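Local coordinates for protein argonaute (Methanocaldococcus jannaschii, PDB 5G5S), which uses short single-stranded DNA guides to bind and slice complementary DNA targets, and may defend the cell against invading genetic elements, at residues D410-I415 with Y444-K449; K285-I290 with K606-D611; L62-D67 with L108-K113; S495-D500 with M659-D664; T393-F398 with I488-L493. All blocks are in the same frame, centred on the assembly; numbering follows the deposited sequence.

Contact 1: residues D410-I415 with Y444-K449; sequences DDIRGI and YEILKK
Ile412 and Ile415 meet Ile446 and Leu447 between two helices of the Mid domain, a Rossmann-like fold built on a parallel sheet. The contact is purely apolar and made by methyl groups. Ile412 CG2 touches both partners on the facing helix: it lies 3.8 Å from Ile446 CG2 and also 3.8 Å from Leu447 CD1. One turn further along helix 412-420, Ile415 CG2 comes within 3.7 Å of the same Leu447 CD1. That single leucine methyl therefore touches two isoleucines one turn apart on the facing helix. Leu447 leaves its own helix pointing across rather than straight at the partner, and its first torsion makes the difference: with CG opposite the backbone N (chi1 -170°), the branch swings over and brings CD1 into the interface. Ile446 behaves in the reverse way, since it starts out toward Ile412 but its longer arm leads off, leaving CG2 to do the touching.

Behind this first shell lies the sheet. Ile415 and Leu447 both rest on Phe407 of strand 397-407, while Leu447 also reaches Ile432 of strand 428-434. Helix 412-420 connects these two strands, and helix 442-452 carries the chain on to strand 456-462, so the contact pairs the helices of two consecutive beta-alpha-beta crossovers. Tyr444, Glu445 and Lys448 of helix 442-452 touch strand 456-462, whose residues 459-462 bind the phosphorylated guide end. There Lys448 NZ hydrogen-bonds to Asn460 OD1 and forms a salt bridge with Glu445 OE2 at 3.4 Å, its hydrogen bond weak.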
# COMPACT_ATOMS: atom_id res chain seq x y z
N ASP A 410 -18.09 -21.89 7.84
CA ASP A 410 -18.24 -22.97 6.87
C ASP A 410 -19.43 -22.71 5.93
O ASP A 410 -19.40 -23.18 4.79
CB ASP A 410 -18.40 -24.32 7.59
CG ASP A 410 -17.12 -24.94 8.13
OD1 ASP A 410 -16.04 -24.32 7.96
OD2 ASP A 410 -17.19 -26.06 8.69
N ASP A 411 -20.45 -21.95 6.39
CA ASP A 411 -21.61 -21.58 5.57
C ASP A 411 -22.00 -20.09 5.66
O ASP A 411 -22.98 -19.73 6.32
CB ASP A 411 -22.80 -22.57 5.68
CG ASP A 411 -23.72 -22.39 6.88
OD1 ASP A 411 -23.23 -22.48 8.02
OD2 ASP A 411 -24.93 -22.16 6.67
N ILE A 412 -21.19 -19.22 5.01
CA ILE A 412 -21.44 -17.77 4.95
C ILE A 412 -22.73 -17.51 4.16
O ILE A 412 -23.58 -16.75 4.62
CB ILE A 412 -20.20 -16.96 4.42
CG1 ILE A 412 -18.95 -17.08 5.34
CG2 ILE A 412 -20.54 -15.48 4.15
CD1 ILE A 412 -19.06 -16.54 6.83
N ARG A 413 -22.89 -18.22 3.01
CA ARG A 413 -24.05 -18.15 2.11
C ARG A 413 -25.38 -18.44 2.82
O ARG A 413 -26.39 -17.85 2.47
CB ARG A 413 -23.87 -19.10 0.91
N GLY A 414 -25.34 -19.33 3.82
CA GLY A 414 -26.49 -19.70 4.65
C GLY A 414 -27.07 -18.54 5.42
O GLY A 414 -28.26 -18.25 5.31
N ILE A 415 -26.22 -17.83 6.20
CA ILE A 415 -26.63 -16.66 6.99
C ILE A 415 -26.98 -15.43 6.13
O ILE A 415 -27.81 -14.63 6.55
CB ILE A 415 -25.67 -16.37 8.19
CG1 ILE A 415 -26.43 -16.10 9.54
CG2 ILE A 415 -24.56 -15.37 7.88
CD1 ILE A 415 -27.21 -14.75 9.74
N TYR A 444 -14.55 -14.12 7.56
CA TYR A 444 -15.14 -12.96 8.23
C TYR A 444 -15.17 -11.77 7.27
O TYR A 444 -16.13 -10.99 7.29
CB TYR A 444 -14.40 -12.60 9.52
CG TYR A 444 -14.54 -13.62 10.64
CD1 TYR A 444 -15.80 -14.01 11.09
CD2 TYR A 444 -13.42 -14.11 11.30
CE1 TYR A 444 -15.94 -14.94 12.13
CE2 TYR A 444 -13.55 -15.01 12.36
CZ TYR A 444 -14.81 -15.43 12.76
OH TYR A 444 -14.94 -16.32 13.79
N GLU A 445 -14.14 -11.65 6.42
CA GLU A 445 -14.03 -10.61 5.38
C GLU A 445 -15.04 -10.91 4.26
O GLU A 445 -15.61 -9.98 3.68
CB GLU A 445 -12.59 -10.52 4.83
CG GLU A 445 -11.55 -10.01 5.81
CD GLU A 445 -11.76 -8.59 6.32
OE1 GLU A 445 -12.09 -7.70 5.51
OE2 GLU A 445 -11.61 -8.39 7.55
N ILE A 446 -15.27 -12.22 3.97
CA ILE A 446 -16.27 -12.69 3.00
C ILE A 446 -17.65 -12.26 3.49
O ILE A 446 -18.44 -11.75 2.70
CB ILE A 446 -16.16 -14.23 2.71
CG1 ILE A 446 -14.90 -14.57 1.90
CG2 ILE A 446 -17.42 -14.82 2.05
CD1 ILE A 446 -14.70 -13.73 0.62
N LEU A 447 -17.90 -12.42 4.81
CA LEU A 447 -19.15 -12.03 5.45
C LEU A 447 -19.42 -10.54 5.32
O LEU A 447 -20.51 -10.17 4.92
CB LEU A 447 -19.21 -12.49 6.93
CG LEU A 447 -20.58 -12.34 7.64
CD1 LEU A 447 -21.62 -13.26 7.04
CD2 LEU A 447 -20.46 -12.59 9.13
N LYS A 448 -18.42 -9.69 5.58
CA LYS A 448 -18.54 -8.22 5.47
C LYS A 448 -18.92 -7.75 4.06
O LYS A 448 -19.81 -6.92 3.90
CB LYS A 448 -17.26 -7.53 5.92
CG LYS A 448 -17.00 -7.64 7.41
CD LYS A 448 -16.05 -6.55 7.89
CE LYS A 448 -14.62 -6.73 7.45
NZ LYS A 448 -13.73 -5.75 8.13
N LYS A 449 -18.21 -8.29 3.06
CA LYS A 449 -18.36 -8.00 1.64
C LYS A 449 -19.79 -8.31 1.17
O LYS A 449 -20.46 -7.43 0.64
CB LYS A 449 -17.30 -8.76 0.84
CG LYS A 449 -17.31 -8.51 -0.65
CD LYS A 449 -16.17 -9.24 -1.32
CE LYS A 449 -16.49 -10.67 -1.72
NZ LYS A 449 -15.25 -11.44 -1.99

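Contact 2: residues K285-I290 with K606-D611; sequences KIINEI and KVFTSD
An inverse gamma turn centred on Phe608, in the PIWI loop between strands 593-600 and 614-618, presents its aromatic ring to Ile287 and Asn288 on helix 280-293. The turn is closed by a weak backbone bond from Thr609 N to Val607 O. Phe608 CG stands beside its own backbone N (chi1 -51°), which extends the ring toward the helix, and only the far end of the ring arrives. Phe608 CZ lies 4.2 Å from Ile287 CB, a loose apolar approach. The neighbouring Phe608 CE2 is 3.9 Å from Asn288 OD1, the amide and ring planes being turned 76° against each other. That oxygen has a stronger partner in the hydroxyl of Tyr15, whose hydrogen bond fixes the amide beside the ring. Pro301 touches both Asn288 and Phe608, and the loop is tied further by backbone bonds of Lys606 to Asn13 and of Phe608 to Lys11.

The same helix carries Ala291, one of the residues around the bound magnesium ion, and the side chain of Ile287 lies about 8 Å from that of His159, which interacts with the guide. Just beyond the phenylalanine the loop bends again in an ST turn, with Asp611 N donating to Thr609 OG1 over 3.2 Å at a nearly straight 169°.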
# COMPACT_ATOMS: atom_id res chain seq x y z
N LYS A 285 22.72 -5.59 12.06
CA LYS A 285 23.89 -6.42 12.34
C LYS A 285 24.11 -7.48 11.26
O LYS A 285 25.26 -7.76 10.91
CB LYS A 285 23.80 -7.03 13.75
CG LYS A 285 23.78 -5.98 14.86
CD LYS A 285 23.44 -6.58 16.21
CE LYS A 285 23.19 -5.51 17.25
NZ LYS A 285 22.42 -6.04 18.41
N ILE A 286 23.01 -8.01 10.69
CA ILE A 286 23.01 -8.96 9.57
C ILE A 286 23.51 -8.25 8.30
O ILE A 286 24.36 -8.80 7.60
CB ILE A 286 21.60 -9.60 9.37
CG1 ILE A 286 21.10 -10.40 10.61
CG2 ILE A 286 21.48 -10.40 8.05
CD1 ILE A 286 21.81 -11.75 10.96
N ILE A 287 22.98 -7.02 8.01
CA ILE A 287 23.38 -6.22 6.84
C ILE A 287 24.88 -5.93 6.89
O ILE A 287 25.58 -6.17 5.91
CB ILE A 287 22.53 -4.94 6.58
CG1 ILE A 287 20.98 -5.18 6.63
CG2 ILE A 287 22.95 -4.23 5.29
CD1 ILE A 287 20.36 -6.06 5.62
N ASN A 288 25.37 -5.49 8.07
CA ASN A 288 26.79 -5.21 8.36
C ASN A 288 27.69 -6.43 8.06
O ASN A 288 28.78 -6.25 7.54
CB ASN A 288 26.97 -4.74 9.82
CG ASN A 288 26.46 -3.34 10.10
OD1 ASN A 288 26.21 -2.53 9.20
ND2 ASN A 288 26.32 -3.00 11.36
N GLU A 289 27.18 -7.66 8.33
CA GLU A 289 27.90 -8.91 8.03
C GLU A 289 28.09 -9.16 6.53
O GLU A 289 29.13 -9.68 6.14
CB GLU A 289 27.24 -10.12 8.72
CG GLU A 289 27.71 -10.32 10.16
CD GLU A 289 29.21 -10.28 10.37
OE1 GLU A 289 29.94 -11.07 9.72
OE2 GLU A 289 29.66 -9.42 11.16
N ILE A 290 27.10 -8.76 5.70
CA ILE A 290 27.16 -8.88 4.24
C ILE A 290 28.11 -7.79 3.72
O ILE A 290 28.87 -8.05 2.78
CB ILE A 290 25.75 -8.82 3.59
CG1 ILE A 290 24.89 -10.02 4.02
CG2 ILE A 290 25.84 -8.75 2.05
CD1 ILE A 290 23.37 -9.80 3.87
N LYS A 606 16.67 0.99 5.12
CA LYS A 606 16.48 0.44 6.46
C LYS A 606 17.15 1.37 7.43
O LYS A 606 18.29 1.78 7.21
CB LYS A 606 17.12 -0.97 6.61
CG LYS A 606 16.44 -2.11 5.87
CD LYS A 606 15.01 -2.38 6.35
CE LYS A 606 14.20 -3.17 5.34
NZ LYS A 606 14.03 -2.46 4.03
N VAL A 607 16.45 1.70 8.53
CA VAL A 607 16.98 2.54 9.61
C VAL A 607 17.21 1.60 10.80
O VAL A 607 16.28 0.94 11.26
CB VAL A 607 16.08 3.75 9.98
CG1 VAL A 607 16.84 4.74 10.86
CG2 VAL A 607 15.54 4.44 8.74
N PHE A 608 18.47 1.50 11.25
CA PHE A 608 18.85 0.60 12.33
C PHE A 608 18.46 1.18 13.70
O PHE A 608 19.33 1.55 14.50
CB PHE A 608 20.35 0.21 12.23
CG PHE A 608 20.86 -0.30 10.89
CD1 PHE A 608 19.99 -0.80 9.93
CD2 PHE A 608 22.23 -0.33 10.63
CE1 PHE A 608 20.47 -1.27 8.70
CE2 PHE A 608 22.71 -0.83 9.41
CZ PHE A 608 21.83 -1.30 8.46
N THR A 609 17.13 1.29 13.95
CA THR A 609 16.54 1.82 15.19
C THR A 609 15.11 1.34 15.46
O THR A 609 14.37 1.02 14.53
CB THR A 609 16.61 3.37 15.23
OG1 THR A 609 16.30 3.77 16.57
CG2 THR A 609 15.64 4.05 14.24
N SER A 610 14.71 1.40 16.72
CA SER A 610 13.35 1.07 17.15
C SER A 610 12.55 2.36 17.38
O SER A 610 11.35 2.31 17.66
CB SER A 610 13.37 0.20 18.40
OG SER A 610 13.98 -1.04 18.12
N ASP A 611 13.22 3.52 17.23
CA ASP A 611 12.60 4.84 17.35
C ASP A 611 11.72 5.13 16.12
O ASP A 611 11.89 4.52 15.06
CB ASP A 611 13.68 5.92 17.57
CG ASP A 611 13.16 7.30 17.99
OD1 ASP A 611 12.01 7.38 18.49
OD2 ASP A 611 13.91 8.29 17.82

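Contact 3: residues L62-D67 with L108-K113; sequences LPYKVD and LKSVHK
Tyr64 and Val111 bring the two backbones to their closest pairing, with CA atoms 8.4 Å apart, where the irregular chain after strand 59-62 passes the last turn of helix 97-111, a turn widened to the pi type over residues 108-111. The tyrosine ring spans the distance. Tyr64 CG sits between its backbone N and carbonyl carbon (chi1 55°), and the ring thus offers one face to the helix end. Val111 CG2 stands over that face in a CH-pi contact, 3.8 Å from the ring centroid and 28° off the normal. It is displaced toward the CD1-CE1 side, as its 3.4 Å distance from Tyr64 CD1 indicates.

At the phenol end, Tyr64 OH and Ser110 OG are neighbours at 4.1 Å, too far apart to bond. Each hydroxyl is instead held by a backbone carbonyl: Ser110 OG by O of Phe47, which closes helix 41-47, and Tyr64 OH by O of Tyr48, which follows it. Adjacent residues of a third element thereby fix both side chains.

This surface contact lies in the N-terminal domain, where Tyr107, one turn back on helix 97-111, also touches Tyr64, and Pro63 packs on Leu103 and Tyr107 of that helix. On the sheet side, Lys65 touches His27 and Tyr29 of strand 25-31 and Ser89 of strand 84-91.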
# COMPACT_ATOMS: atom_id res chain seq x y z
N LEU A 62 27.50 5.07 -21.18
CA LEU A 62 28.09 3.95 -20.45
C LEU A 62 29.00 4.46 -19.33
O LEU A 62 29.68 5.48 -19.51
CB LEU A 62 28.89 3.02 -21.39
CG LEU A 62 28.11 2.19 -22.42
CD1 LEU A 62 29.06 1.48 -23.35
CD2 LEU A 62 27.16 1.18 -21.77
N PRO A 63 29.07 3.75 -18.17
CA PRO A 63 29.96 4.19 -17.09
C PRO A 63 31.44 3.85 -17.32
O PRO A 63 32.28 4.09 -16.45
CB PRO A 63 29.40 3.48 -15.86
CG PRO A 63 28.79 2.23 -16.41
CD PRO A 63 28.33 2.52 -17.80
N TYR A 64 31.76 3.29 -18.50
CA TYR A 64 33.10 2.86 -18.88
C TYR A 64 33.32 3.02 -20.38
O TYR A 64 32.36 3.18 -21.15
CB TYR A 64 33.33 1.38 -18.47
CG TYR A 64 32.28 0.43 -19.01
CD1 TYR A 64 31.08 0.23 -18.33
CD2 TYR A 64 32.47 -0.24 -20.21
CE1 TYR A 64 30.10 -0.62 -18.83
CE2 TYR A 64 31.50 -1.10 -20.72
CZ TYR A 64 30.31 -1.29 -20.02
OH TYR A 64 29.35 -2.13 -20.50
N LYS A 65 34.59 2.99 -20.79
CA LYS A 65 34.97 3.07 -22.19
C LYS A 65 35.06 1.64 -22.72
O LYS A 65 35.59 0.76 -22.03
CB LYS A 65 36.32 3.80 -22.35
CG LYS A 65 36.53 4.45 -23.72
CD LYS A 65 37.75 5.35 -23.74
CE LYS A 65 37.43 6.79 -23.40
NZ LYS A 65 38.67 7.60 -23.20
N VAL A 66 34.49 1.41 -23.90
CA VAL A 66 34.51 0.10 -24.56
C VAL A 66 35.44 0.15 -25.78
O VAL A 66 35.29 1.02 -26.65
CB VAL A 66 33.09 -0.48 -24.83
CG1 VAL A 66 32.19 0.51 -25.56
CG2 VAL A 66 33.14 -1.82 -25.55
N ASP A 67 36.44 -0.75 -25.81
CA ASP A 67 37.45 -0.83 -26.86
C ASP A 67 37.09 -1.89 -27.95
O ASP A 67 37.96 -2.34 -28.70
CB ASP A 67 38.87 -1.07 -26.25
CG ASP A 67 39.03 -0.77 -24.76
OD1 ASP A 67 38.48 0.25 -24.28
OD2 ASP A 67 39.75 -1.53 -24.07
N LEU A 108 29.07 -1.24 -11.30
CA LEU A 108 29.15 -2.25 -10.25
C LEU A 108 28.52 -3.58 -10.70
O LEU A 108 29.06 -4.64 -10.41
CB LEU A 108 28.41 -1.71 -9.00
CG LEU A 108 29.20 -1.45 -7.71
CD1 LEU A 108 30.63 -1.02 -7.98
CD2 LEU A 108 28.48 -0.45 -6.82
N LYS A 109 27.40 -3.52 -11.45
CA LYS A 109 26.69 -4.69 -11.95
C LYS A 109 27.41 -5.35 -13.15
O LYS A 109 27.73 -6.54 -13.08
CB LYS A 109 25.23 -4.35 -12.31
CG LYS A 109 24.46 -5.50 -12.94
CD LYS A 109 23.03 -5.13 -13.28
CE LYS A 109 22.24 -6.32 -13.79
NZ LYS A 109 20.81 -5.97 -14.00
N SER A 110 27.58 -4.59 -14.25
CA SER A 110 28.15 -5.10 -15.49
C SER A 110 29.66 -5.36 -15.48
O SER A 110 30.09 -6.44 -15.90
CB SER A 110 27.75 -4.22 -16.67
OG SER A 110 27.91 -4.92 -17.89
N VAL A 111 30.45 -4.39 -15.02
CA VAL A 111 31.91 -4.50 -15.00
C VAL A 111 32.42 -5.28 -13.80
O VAL A 111 33.23 -6.19 -13.97
CB VAL A 111 32.58 -3.10 -15.14
CG1 VAL A 111 34.11 -3.21 -15.24
CG2 VAL A 111 32.04 -2.36 -16.34
N HIS A 112 31.96 -4.93 -12.59
CA HIS A 112 32.43 -5.54 -11.35
C HIS A 112 31.68 -6.77 -10.83
O HIS A 112 32.12 -7.38 -9.85
CB HIS A 112 32.70 -4.48 -10.28
CG HIS A 112 33.86 -3.60 -10.62
ND1 HIS A 112 35.12 -3.84 -10.11
CD2 HIS A 112 33.93 -2.54 -11.47
CE1 HIS A 112 35.90 -2.91 -10.63
NE2 HIS A 112 35.23 -2.10 -11.45
N LYS A 113 30.59 -7.17 -11.51
CA LYS A 113 29.77 -8.34 -11.18
C LYS A 113 29.38 -8.44 -9.69
O LYS A 113 29.72 -9.40 -9.00
CB LYS A 113 30.41 -9.65 -11.73
CG LYS A 113 30.63 -9.68 -13.25
CD LYS A 113 29.34 -9.89 -14.04

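Contact 4: residues S495-D500 with M659-D664; sequences SKTPYD and MQLLYD
Leu661 reaches out from helix 656-666 to be gripped by Thr497 and Tyr499, one partner for each of its methyl groups. Its CG lies opposite the backbone N (chi1 171°), which carries the fork across to the chain 495-500. Leu661 CD1 abuts Thr497 CG2 at 3.6 Å, the two side chains crossing at about a right angle. The other branch, Leu661 CD2, lies 3.6 Å from Tyr499 CE2, approaching the ring obliquely. One face of that ring is partly overlain by Pro498 CG, and its hydroxyl is tied to Glu595 OE1.

Leu661 and Tyr499 both also rest on Leu568 of strand 566-571, within the RNase H-like PIWI fold. The loop holding Thr497 and Tyr499 leads directly into strand 501-506, at whose end stands Asp506, probably catalytic as in related Argonautes.

Toward the partly exposed Ser495 the contact slackens. Ser495 OG stops 3.9 Å from Asp664 OD2, beyond bonding distance; the other carboxylate oxygen, OD1, is the one engaged, by Gln660 of the same helix and by the hydroxyl of Thr312. Gln660 NE2 donates to Asp664 OD1 over 2.8 Å, arriving on the syn side but 28° out of the carboxylate plane, while Gln660 OE1 accepts from the backbone N of Asn310.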
# COMPACT_ATOMS: atom_id res chain seq x y z
N SER A 495 -4.04 22.03 12.41
CA SER A 495 -3.30 22.91 11.51
C SER A 495 -3.86 22.84 10.07
O SER A 495 -3.97 21.75 9.50
CB SER A 495 -1.81 22.58 11.53
OG SER A 495 -1.56 21.26 11.05
N LYS A 496 -4.21 24.02 9.51
CA LYS A 496 -4.71 24.14 8.13
C LYS A 496 -3.52 24.25 7.18
O LYS A 496 -2.53 24.94 7.47
CB LYS A 496 -5.66 25.33 7.97
N THR A 497 -3.62 23.56 6.04
CA THR A 497 -2.56 23.46 5.04
C THR A 497 -2.73 24.46 3.87
O THR A 497 -3.86 24.90 3.64
CB THR A 497 -2.53 22.01 4.54
OG1 THR A 497 -3.66 21.77 3.69
CG2 THR A 497 -2.54 21.00 5.69
N PRO A 498 -1.66 24.76 3.08
CA PRO A 498 -1.85 25.60 1.87
C PRO A 498 -2.78 24.94 0.83
O PRO A 498 -3.40 25.65 0.03
CB PRO A 498 -0.45 25.70 1.27
CG PRO A 498 0.30 24.54 1.81
CD PRO A 498 -0.25 24.33 3.19
N TYR A 499 -2.88 23.59 0.87
CA TYR A 499 -3.65 22.79 -0.09
C TYR A 499 -5.14 22.78 0.09
O TYR A 499 -5.64 22.47 1.17
CB TYR A 499 -3.12 21.35 -0.18
CG TYR A 499 -1.63 21.30 -0.41
CD1 TYR A 499 -1.08 21.68 -1.63
CD2 TYR A 499 -0.76 20.94 0.62
CE1 TYR A 499 0.30 21.69 -1.83
CE2 TYR A 499 0.62 20.93 0.42
CZ TYR A 499 1.15 21.28 -0.81
OH TYR A 499 2.50 21.28 -1.03
N ASP A 500 -5.86 23.09 -0.99
CA ASP A 500 -7.31 23.01 -1.03
C ASP A 500 -7.69 21.52 -0.98
O ASP A 500 -8.62 21.15 -0.28
CB ASP A 500 -7.85 23.66 -2.31
CG ASP A 500 -7.64 25.16 -2.35
OD1 ASP A 500 -8.45 25.88 -1.75
OD2 ASP A 500 -6.67 25.61 -2.99
N MET A 659 7.19 16.62 5.13
CA MET A 659 7.30 15.44 5.99
C MET A 659 6.39 15.57 7.18
O MET A 659 5.73 14.59 7.51
CB MET A 659 8.76 15.12 6.35
CG MET A 659 9.58 14.64 5.14
SD MET A 659 11.24 14.03 5.55
CE MET A 659 10.98 12.37 5.59
N GLN A 660 6.25 16.79 7.74
CA GLN A 660 5.33 17.04 8.84
C GLN A 660 3.90 16.86 8.34
O GLN A 660 3.11 16.21 9.02
CB GLN A 660 5.54 18.42 9.48
CG GLN A 660 4.62 18.72 10.69
CD GLN A 660 4.88 17.83 11.88
OE1 GLN A 660 5.97 17.84 12.46
NE2 GLN A 660 3.88 17.06 12.29
N LEU A 661 3.57 17.39 7.15
CA LEU A 661 2.25 17.24 6.55
C LEU A 661 1.92 15.76 6.31
O LEU A 661 0.80 15.33 6.60
CB LEU A 661 2.13 18.04 5.23
CG LEU A 661 0.85 17.78 4.37
CD1 LEU A 661 -0.41 18.15 5.13
CD2 LEU A 661 0.89 18.53 3.09
N LEU A 662 2.87 15.01 5.75
CA LEU A 662 2.70 13.58 5.46
C LEU A 662 2.51 12.79 6.73
O LEU A 662 1.62 11.93 6.77
CB LEU A 662 3.86 13.06 4.60
CG LEU A 662 3.98 13.70 3.20
CD1 LEU A 662 5.19 13.16 2.46
CD2 LEU A 662 2.71 13.54 2.38
N TYR A 663 3.29 13.14 7.80
CA TYR A 663 3.15 12.55 9.13
C TYR A 663 1.78 12.84 9.70
O TYR A 663 1.18 11.94 10.29
CB TYR A 663 4.23 13.07 10.11
CG TYR A 663 4.06 12.49 11.50
CD1 TYR A 663 4.31 11.14 11.74
CD2 TYR A 663 3.53 13.25 12.54
CE1 TYR A 663 4.11 10.59 13.01
CE2 TYR A 663 3.34 12.71 13.81
CZ TYR A 663 3.62 11.38 14.04
OH TYR A 663 3.43 10.83 15.29
N ASP A 664 1.29 14.08 9.57
CA ASP A 664 -0.02 14.48 10.08
C ASP A 664 -1.12 13.66 9.43
O ASP A 664 -2.11 13.36 10.08
CB ASP A 664 -0.30 15.98 9.83
CG ASP A 664 0.57 16.98 10.57
OD1 ASP A 664 1.28 16.57 11.52
OD2 ASP A 664 0.57 18.17 10.17

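Contact 5: residues T393-F398 with I488-L493; sequences TELPKF and IKYFIL
Leu395 lies across the end of Tyr490 and beside Ile488, and its side chain can be followed outward branch by branch. Its CB leaves the backbone at a slant to the partner segment; the first torsion (chi1 -79°) then sets CG beside the backbone N, and the fork turns both methyls toward the contact. CD1 meets the phenol end, 3.9 Å from Tyr490 OH. CD2 has two neighbours: Tyr490 CE2 at 4.0 Å, approached obliquely, and Ile488 CD1 at 4.2 Å. Leucine and tyrosine side chains cross at about a right angle, and the tyrosine is kept in place by a hydrogen bond from its hydroxyl to Tyr344 O.

Pro396, the next residue, takes part in the closest approach: Ile488, its outer arm extended (chi2 161°), points CD1 at the proline ring and brings it within 3.7 Å of Pro396 CD. The same methyl thus contacts Leu395 and Pro396 together.

All four residues are buried at the border of the Mid domain. Met483 of helix 473-485 touches Leu395, Ile488 and Tyr490, while Pro346 lies against Leu395 and Ile488. Leu395 further packs on Tyr386 and Ala390 of helix 372-390, and Pro396 rests on Leu358 of strand 357-365, just before the chain enters the neighbouring strand 397-407.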
# COMPACT_ATOMS: atom_id res chain seq x y z
N THR A 393 -28.26 14.52 19.67
CA THR A 393 -27.08 14.90 18.88
C THR A 393 -27.22 14.38 17.44
O THR A 393 -28.09 13.55 17.17
CB THR A 393 -25.75 14.50 19.57
OG1 THR A 393 -24.70 15.32 19.05
CG2 THR A 393 -25.38 13.06 19.36
N GLU A 394 -26.33 14.86 16.53
CA GLU A 394 -26.29 14.49 15.10
C GLU A 394 -25.96 13.01 14.87
O GLU A 394 -26.37 12.46 13.84
CB GLU A 394 -25.30 15.38 14.33
CG GLU A 394 -25.77 16.81 14.11
CD GLU A 394 -25.08 17.61 13.02
OE1 GLU A 394 -23.93 17.27 12.65
OE2 GLU A 394 -25.70 18.57 12.52
N LEU A 395 -25.23 12.37 15.81
CA LEU A 395 -24.80 10.97 15.75
C LEU A 395 -25.96 9.98 15.59
O LEU A 395 -26.98 10.11 16.27
CB LEU A 395 -23.98 10.59 16.99
CG LEU A 395 -22.53 11.02 17.05
CD1 LEU A 395 -22.01 10.96 18.47
CD2 LEU A 395 -21.65 10.15 16.15
N PRO A 396 -25.81 8.96 14.71
CA PRO A 396 -26.89 7.97 14.56
C PRO A 396 -26.94 6.99 15.74
O PRO A 396 -25.94 6.84 16.45
CB PRO A 396 -26.53 7.25 13.26
CG PRO A 396 -25.04 7.37 13.16
CD PRO A 396 -24.66 8.65 13.83
N LYS A 397 -28.09 6.34 15.93
CA LYS A 397 -28.28 5.34 16.99
C LYS A 397 -28.23 3.93 16.40
O LYS A 397 -28.45 3.75 15.20
CB LYS A 397 -29.60 5.59 17.73
N PHE A 398 -27.92 2.94 17.23
CA PHE A 398 -27.87 1.55 16.81
C PHE A 398 -29.03 0.78 17.48
O PHE A 398 -29.11 0.72 18.72
CB PHE A 398 -26.49 0.93 17.11
CG PHE A 398 -25.35 1.57 16.35
CD1 PHE A 398 -25.02 1.15 15.07
CD2 PHE A 398 -24.61 2.60 16.92
CE1 PHE A 398 -23.97 1.75 14.37
CE2 PHE A 398 -23.56 3.20 16.21
CZ PHE A 398 -23.25 2.77 14.94
N ILE A 488 -18.47 9.19 9.16
CA ILE A 488 -18.58 10.24 10.18
C ILE A 488 -17.22 10.94 10.33
O ILE A 488 -16.22 10.29 10.62
CB ILE A 488 -19.18 9.71 11.52
CG1 ILE A 488 -20.64 9.25 11.30
CG2 ILE A 488 -19.10 10.76 12.64
CD1 ILE A 488 -21.24 8.31 12.35
N LYS A 489 -17.21 12.26 10.12
CA LYS A 489 -16.02 13.11 10.23
C LYS A 489 -15.89 13.47 11.70
O LYS A 489 -16.31 14.55 12.11
CB LYS A 489 -16.18 14.38 9.37
CG LYS A 489 -15.88 14.18 7.90
CD LYS A 489 -17.05 13.65 7.12
CE LYS A 489 -16.58 12.77 5.99
NZ LYS A 489 -17.74 12.21 5.28
N TYR A 490 -15.36 12.55 12.50
CA TYR A 490 -15.26 12.76 13.94
C TYR A 490 -14.23 13.83 14.34
O TYR A 490 -14.58 14.81 15.01
CB TYR A 490 -15.06 11.44 14.70
CG TYR A 490 -15.89 11.37 15.95
CD1 TYR A 490 -15.58 12.15 17.07
CD2 TYR A 490 -17.01 10.55 16.02
CE1 TYR A 490 -16.37 12.11 18.22
CE2 TYR A 490 -17.79 10.48 17.17
CZ TYR A 490 -17.47 11.27 18.27
OH TYR A 490 -18.24 11.23 19.40
N PHE A 491 -12.98 13.64 13.92
CA PHE A 491 -11.89 14.55 14.24
C PHE A 491 -11.27 15.15 12.99
O PHE A 491 -11.31 14.53 11.92
CB PHE A 491 -10.82 13.83 15.10
CG PHE A 491 -10.28 12.55 14.51
CD1 PHE A 491 -10.92 11.33 14.74
CD2 PHE A 491 -9.13 12.55 13.73
CE1 PHE A 491 -10.43 10.15 14.16
CE2 PHE A 491 -8.64 11.37 13.16
CZ PHE A 491 -9.30 10.18 13.37
N ILE A 492 -10.73 16.37 13.11
CA ILE A 492 -10.05 17.07 12.01
C ILE A 492 -8.63 17.46 12.46
O ILE A 492 -8.26 17.21 13.61
CB ILE A 492 -10.88 18.27 11.44
CG1 ILE A 492 -11.08 19.39 12.47
CG2 ILE A 492 -12.22 17.80 10.84
CD1 ILE A 492 -10.72 20.74 11.98
N LEU A 493 -7.84 18.05 11.55
CA LEU A 493 -6.49 18.51 11.85
C LEU A 493 -6.53 19.90 12.47
O LEU A 493 -7.31 20.74 12.00
CB LEU A 493 -5.62 18.54 10.59
CG LEU A 493 -5.14 17.19 10.06
CD1 LEU A 493 -4.60 17.32 8.66
CD2 LEU A 493 -4.08 16.58 10.97

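How the contacts relate
Contacts 1 and 5 both belong to the Mid domain, their centres about 28 Å apart, and strand 397-407 followed by helix 412-420 runs from one to the other. Contact 5 meets contact 4 directly, Asp664 O lying 3.9 Å from Leu493 CD2, a touch between strand 492-493, just past the Mid region, and the PIWI helix 656-666. Contacts 2 and 4 alternate along the chain and approach within about 10 Å between nearest atoms. Contact 3, in the N-terminal domain, lies about 62 Å from contact 5 between centres, across the middle of the protein. The bound magnesium ion is about 9 Å from the Asn288 side chain of contact 2. Leu447 of contact 1 is about 10 Å from Gln459 between side chains, whereas contact 3 includes Lys109, another guide site.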